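Local coordinates for protein putative pyridoxal phosphate-dependent transferase (Clostridium difficile, PDB 4DQ6) that is a putative pyridoxal-phosphate-dependent transferase of the class I and II aminotransferase family and binds pyridoxal-5'-phosphate, at residues I100-N108 / S129-E137. Numbering follows the deposited sequence.
Sequences IPAISLLIN and SVVKNNNRE. With PLP (pyridoxal-5'-phosphate), chain C.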
ATOM      1  N   ILE A 100       2.655   8.297   7.130  1.00 14.73           N
ATOM      2  CA  ILE A 100       2.304   7.791   8.461  1.00 15.87           C
ATOM      3  C   ILE A 100       2.601   6.294   8.633  1.00 15.59           C
ATOM      4  O   ILE A 100       3.121   5.861   9.656  1.00 16.61           O
ATOM      5  CB  ILE A 100       0.860   8.148   8.813  1.00 16.91           C
ATOM      6  CG1 ILE A 100       0.743   9.673   8.851  1.00 18.10           C
ATOM      7  CG2 ILE A 100       0.495   7.509  10.168  1.00 18.59           C
ATOM      8  CD1 ILE A 100       1.585  10.380   9.895  1.00 20.07           C
ATOM      9  N   PRO A 101       2.414   5.454   7.598  1.00 14.26           N
ATOM     10  CA  PRO A 101       2.844   4.084   7.711  1.00 14.46           C
ATOM     11  C   PRO A 101       4.320   3.947   8.073  1.00 14.55           C
ATOM     12  O   PRO A 101       4.695   3.124   8.911  1.00 14.98           O
ATOM     13  CB  PRO A 101       2.606   3.540   6.314  1.00 14.35           C
ATOM     14  CG  PRO A 101       1.467   4.323   5.763  1.00 15.21           C
ATOM     15  CD  PRO A 101       1.539   5.668   6.432  1.00 14.74           C
ATOM     16  N   ALA A 102       5.182   4.725   7.400  1.00 14.81           N
ATOM     17  CA  ALA A 102       6.627   4.728   7.699  1.00 14.21           C
ATOM     18  C   ALA A 102       6.853   5.124   9.131  1.00 14.87           C
ATOM     19  O   ALA A 102       7.647   4.473   9.838  1.00 14.88           O
ATOM     20  CB  ALA A 102       7.421   5.626   6.706  1.00 14.00           C
ATOM     21  N   ILE A 103       6.267   6.218   9.570  1.00 14.54           N
ATOM     22  CA  ILE A 103       6.457   6.698  10.945  1.00 14.37           C
ATOM     23  C   ILE A 103       5.999   5.663  11.956  1.00 15.04           C
ATOM     24  O   ILE A 103       6.651   5.434  12.988  1.00 14.90           O
ATOM     25  CB  ILE A 103       5.765   8.057  11.110  1.00 14.90           C
ATOM     26  CG1 ILE A 103       6.475   9.096  10.262  1.00 14.20           C
ATOM     27  CG2 ILE A 103       5.761   8.493  12.590  1.00 14.60           C
ATOM     28  CD1 ILE A 103       5.981  10.504  10.367  1.00 14.79           C
ATOM     29  N   SER A 104       4.881   5.000  11.645  1.00 14.69           N
ATOM     30  CA  SER A 104       4.336   3.992  12.546  1.00 14.83           C
ATOM     31  C   SER A 104       5.331   2.840  12.675  1.00 14.60           C
ATOM     32  O   SER A 104       5.609   2.384  13.800  1.00 14.72           O
ATOM     33  CB  SER A 104       3.042   3.384  12.002  1.00 15.05           C
ATOM     34  OG  SER A 104       2.444   2.504  12.922  1.00 16.04           O
ATOM     35  N   LEU A 105       5.922   2.357  11.591  1.00 14.28           N
ATOM     36  CA  LEU A 105       6.892   1.258  11.657  1.00 15.26           C
ATOM     37  C   LEU A 105       8.153   1.749  12.418  1.00 16.10           C
ATOM     38  O   LEU A 105       8.717   0.996  13.217  1.00 17.03           O
ATOM     39  CB  LEU A 105       7.244   0.687  10.299  1.00 16.04           C
ATOM     40  CG  LEU A 105       6.126  -0.045   9.617  1.00 15.88           C
ATOM     41  CD1 LEU A 105       6.685  -0.575   8.295  1.00 15.88           C
ATOM     42  CD2 LEU A 105       5.413  -1.146  10.308  1.00 18.79           C
ATOM     43  N   LEU A 106       8.625   2.967  12.115  1.00 16.24           N
ATOM     44  CA  LEU A 106       9.788   3.540  12.811  1.00 17.11           C
ATOM     45  C   LEU A 106       9.566   3.549  14.313  1.00 16.86           C
ATOM     46  O   LEU A 106      10.473   3.219  15.100  1.00 17.37           O
ATOM     47  CB  LEU A 106      10.117   4.923  12.294  1.00 16.89           C
ATOM     48  CG  LEU A 106      10.713   5.004  10.863  1.00 17.84           C
ATOM     49  CD1 LEU A 106      10.707   6.436  10.341  1.00 18.41           C
ATOM     50  CD2 LEU A 106      12.125   4.400  10.916  1.00 18.00           C
ATOM     51  N   ILE A 107       8.383   3.940  14.741  1.00 16.31           N
ATOM     52  CA  ILE A 107       8.063   4.000  16.183  1.00 17.26           C
ATOM     53  C   ILE A 107       8.134   2.616  16.772  1.00 17.43           C
ATOM     54  O   ILE A 107       8.742   2.400  17.890  1.00 16.79           O
ATOM     55  CB  ILE A 107       6.655   4.609  16.411  1.00 17.42           C
ATOM     56  CG1 ILE A 107       6.701   6.117  16.201  1.00 17.27           C
ATOM     57  CG2 ILE A 107       6.160   4.249  17.811  1.00 18.15           C
ATOM     58  CD1 ILE A 107       5.340   6.784  16.136  1.00 17.25           C
ATOM     59  N   ASN A 108       7.508   1.637  16.171  1.00 18.33           N
ATOM     60  CA  ASN A 108       7.591   0.280  16.657  1.00 18.74           C
ATOM     61  C   ASN A 108       9.019  -0.254  16.757  1.00 19.45           C
ATOM     62  O   ASN A 108       9.352  -0.964  17.767  1.00 19.82           O
ATOM     63  CB  ASN A 108       6.770  -0.665  15.788  1.00 20.23           C
ATOM     64  CG  ASN A 108       6.617  -2.024  16.424  1.00 20.13           C
ATOM     65  OD1 ASN A 108       5.979  -2.183  17.506  1.00 22.33           O
ATOM     66  ND2 ASN A 108       7.260  -3.011  15.822  1.00 19.66           N
ATOM     67  N   SER A 129      -2.192  10.353  17.092  1.00 19.17           N
ATOM     68  CA  SER A 129      -2.729   9.023  17.099  1.00 19.92           C
ATOM     69  C   SER A 129      -1.703   7.957  16.796  1.00 19.08           C
ATOM     70  O   SER A 129      -1.823   6.834  17.297  1.00 19.94           O
ATOM     71  CB  SER A 129      -3.936   8.898  16.189  1.00 21.09           C
ATOM     72  OG  SER A 129      -3.651   9.320  14.924  1.00 23.24           O
ATOM     73  N   VAL A 130      -0.707   8.240  15.951  1.00 17.36           N
ATOM     74  CA  VAL A 130       0.253   7.196  15.605  1.00 17.72           C
ATOM     75  C   VAL A 130       1.076   6.788  16.828  1.00 17.80           C
ATOM     76  O   VAL A 130       1.407   5.618  16.988  1.00 18.50           O
ATOM     77  CB  VAL A 130       1.159   7.570  14.398  1.00 17.61           C
ATOM     78  CG1 VAL A 130       2.256   8.561  14.802  1.00 16.78           C
ATOM     79  CG2 VAL A 130       1.740   6.277  13.769  1.00 18.45           C
ATOM     80  N   VAL A 131       1.298   7.716  17.749  1.00 17.58           N
ATOM     81  CA  VAL A 131       2.044   7.388  18.952  1.00 18.10           C
ATOM     82  C   VAL A 131       1.193   6.511  19.892  1.00 18.43           C
ATOM     83  O   VAL A 131       1.641   5.443  20.381  1.00 18.87           O
ATOM     84  CB  VAL A 131       2.556   8.676  19.640  1.00 17.02           C
ATOM     85  CG1 VAL A 131       3.098   8.370  21.046  1.00 17.84           C
ATOM     86  CG2 VAL A 131       3.598   9.377  18.733  1.00 16.94           C
ATOM     87  N   LYS A 132      -0.050   6.939  20.064  1.00 18.60           N
ATOM     88  CA  LYS A 132      -1.016   6.261  20.922  1.00 20.03           C
ATOM     89  C   LYS A 132      -1.406   4.876  20.402  1.00 19.58           C
ATOM     90  O   LYS A 132      -1.540   3.897  21.189  1.00 20.75           O
ATOM     91  CB  LYS A 132      -2.247   7.115  21.126  1.00 21.19           C
ATOM     92  CG  LYS A 132      -1.916   8.367  21.929  1.00 23.32           C
ATOM     93  CD  LYS A 132      -3.115   9.263  22.141  1.00 25.09           C
ATOM     94  CE  LYS A 132      -2.777  10.356  23.167  1.00 25.75           C
ATOM     95  NZ  LYS A 132      -3.760  11.465  23.012  1.00 29.26           N
ATOM     96  N   ASN A 133      -1.604   4.771  19.087  1.00 18.45           N
ATOM     97  CA  ASN A 133      -2.041   3.522  18.499  1.00 18.68           C
ATOM     98  C   ASN A 133      -0.907   2.487  18.454  1.00 19.02           C
ATOM     99  O   ASN A 133      -1.153   1.285  18.262  1.00 19.50           O
ATOM    100  CB  ASN A 133      -2.521   3.750  17.080  1.00 18.65           C
ATOM    101  CG  ASN A 133      -3.839   4.493  16.989  1.00 18.67           C
ATOM    102  OD1 ASN A 133      -4.618   4.530  17.923  1.00 22.30           O
ATOM    103  ND2 ASN A 133      -4.103   5.045  15.789  1.00 20.31           N
ATOM    104  N   ASN A 134       0.319   2.948  18.674  1.00 19.03           N
ATOM    105  CA  ASN A 134       1.462   2.070  18.945  1.00 19.07           C
ATOM    106  C   ASN A 134       1.809   1.853  20.418  1.00 20.77           C
ATOM    107  O   ASN A 134       2.851   1.297  20.661  1.00 21.88           O
ATOM    108  CB  ASN A 134       2.711   2.590  18.237  1.00 18.31           C
ATOM    109  CG  ASN A 134       2.741   2.229  16.791  1.00 18.49           C
ATOM    110  OD1 ASN A 134       3.022   1.084  16.454  1.00 18.17           O
ATOM    111  ND2 ASN A 134       2.470   3.196  15.938  1.00 18.30           N
ATOM    112  N   ASN A 135       0.943   2.271  21.332  1.00 21.88           N
ATOM    113  CA  ASN A 135       1.129   2.071  22.774  1.00 23.74           C
ATOM    114  C   ASN A 135       2.458   2.640  23.235  1.00 24.29           C
ATOM    115  O   ASN A 135       3.169   2.061  24.079  1.00 23.80           O
ATOM    116  CB  ASN A 135       0.960   0.597  23.152  1.00 26.01           C
ATOM    117  CG  ASN A 135      -0.371   0.044  22.675  1.00 30.05           C
ATOM    118  OD1 ASN A 135      -0.422  -0.760  21.727  1.00 37.91           O
ATOM    119  ND2 ASN A 135      -1.466   0.567  23.236  1.00 32.17           N
ATOM    120  N   ARG A 136       2.791   3.805  22.709  1.00 22.19           N
ATOM    121  CA  ARG A 136       3.836   4.619  23.266  1.00 21.90           C
ATOM    122  C   ARG A 136       3.164   5.785  23.967  1.00 22.28           C
ATOM    123  O   ARG A 136       1.951   6.061  23.789  1.00 23.02           O
ATOM    124  CB  ARG A 136       4.823   5.107  22.195  1.00 22.53           C
ATOM    125  CG  ARG A 136       5.961   4.157  21.812  1.00 22.84           C
ATOM    126  CD  ARG A 136       5.529   2.772  21.397  1.00 22.91           C
ATOM    127  NE  ARG A 136       6.620   1.937  20.902  1.00 21.64           N
ATOM    128  CZ  ARG A 136       6.520   0.631  20.677  1.00 22.45           C
ATOM    129  NH1 ARG A 136       5.402  -0.041  20.969  1.00 23.14           N
ATOM    130  NH2 ARG A 136       7.573  -0.032  20.242  1.00 23.59           N
ATOM    131  N   GLU A 137       3.938   6.478  24.789  1.00 24.13           N
ATOM    132  CA  GLU A 137       3.437   7.590  25.603  1.00 25.20           C
ATOM    133  C   GLU A 137       3.700   8.910  24.877  1.00 24.05           C
ATOM    134  O   GLU A 137       4.827   9.236  24.591  1.00 23.92           O
ATOM    135  CB  GLU A 137       4.121   7.670  26.961  1.00 27.46           C
ATOM    136  CG  GLU A 137       3.559   8.804  27.805  1.00 28.99           C
ATOM    137  CD  GLU A 137       4.117   8.939  29.225  1.00 32.66           C
ATOM    138  OE1 GLU A 137       4.817   8.040  29.723  1.00 36.42           O
ATOM    139  OE2 GLU A 137       3.845   9.998  29.848  1.00 35.81           O
TER
HETATM  140  N1  PLP C 401       2.207  14.385   6.982  1.00 18.65           N
HETATM  141  C2  PLP C 401       1.636  15.633   7.011  1.00 17.65           C
HETATM  142  C2A PLP C 401       2.145  16.768   7.847  1.00 17.10           C
HETATM  143  C3  PLP C 401       0.481  15.938   6.196  1.00 20.79           C
HETATM  144  O3  PLP C 401      -0.087  17.135   6.238  1.00 22.34           O
HETATM  145  C4  PLP C 401      -0.066  14.895   5.342  1.00 20.20           C
HETATM  146  C4A PLP C 401      -1.301  15.133   4.513  1.00 26.28           C
HETATM  147  C5  PLP C 401       0.601  13.602   5.361  1.00 21.50           C
HETATM  148  C6  PLP C 401       1.720  13.393   6.200  1.00 19.17           C
HETATM  149  C5A PLP C 401       0.068  12.532   4.462  1.00 23.90           C
HETATM  150  O4P PLP C 401       0.472  11.341   5.050  1.00 31.94           O
HETATM  151  P   PLP C 401       0.278  10.012   4.144  1.00 33.76           P
HETATM  152  O1P PLP C 401       1.408  10.057   3.176  1.00 22.43           O
HETATM  153  O2P PLP C 401       0.344   8.910   5.275  1.00 26.52           O
HETATM  154  O3P PLP C 401      -1.092  10.257   3.439  1.00 30.25           O
HETATM  155  O   HOH W   1       3.209  -0.111  13.864  1.00 17.34           O
HETATM  156  O   HOH W   2       3.321  -1.203  17.993  1.00 23.36           O
HETATM  157  O   HOH W   3       7.688  -2.938  19.582  1.00 40.46           O
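Val-130 drops as a knob into a hole formed by Ile-100, Ile-103, Ser-104 and Ile-107. Its two methyls divide the work: Val-130 CG2 presses on Ser-104 CB at 3.6 Å, while Val-130 CG1 meets the CD1 tip of Ile-107 at 3.8 Å. Beside this apolar seat, the Asn-134 amide spends both N-H groups. Asn-134 ND2 donates almost straight (176°) and in the amide plane to Ser-104 OG at 3.1 Å, and reaches back to Val-130 O at 2.8 Å, which fixes the rotation of the amide. Ser-104 OG also bonds Arg-267 O of the second subunit, and a water links it to Asn-134 OD1. Farther along, Arg-136, bent at chi2, slides past the Ile-107 side chain in the opposite direction, Ile-107 CG2 lying 3.9 Å from Arg-136 CD; Arg-136 NH1 donates to Asn-134 O and Arg-136 NH2 to Thr-111 O. A Schellman motif with Asn-135 at C-prime ends helix 126-133 and turns the chain into strand 137-140. In the N-terminal turn of helix 99-110, Ile-100 N donates to PLP O2P at 3.0 Å, binding the cofactor phosphate with Val-99 N. The axes of segments 100-108 and 129-133 cross at -40°; Ile-107, Val-131 and Arg-136 rest on Ile-117 of strand 116-119, in the large mixed sheet of the PLP-dependent aminotransferase fold, and Leu-105 faces helix 255-267.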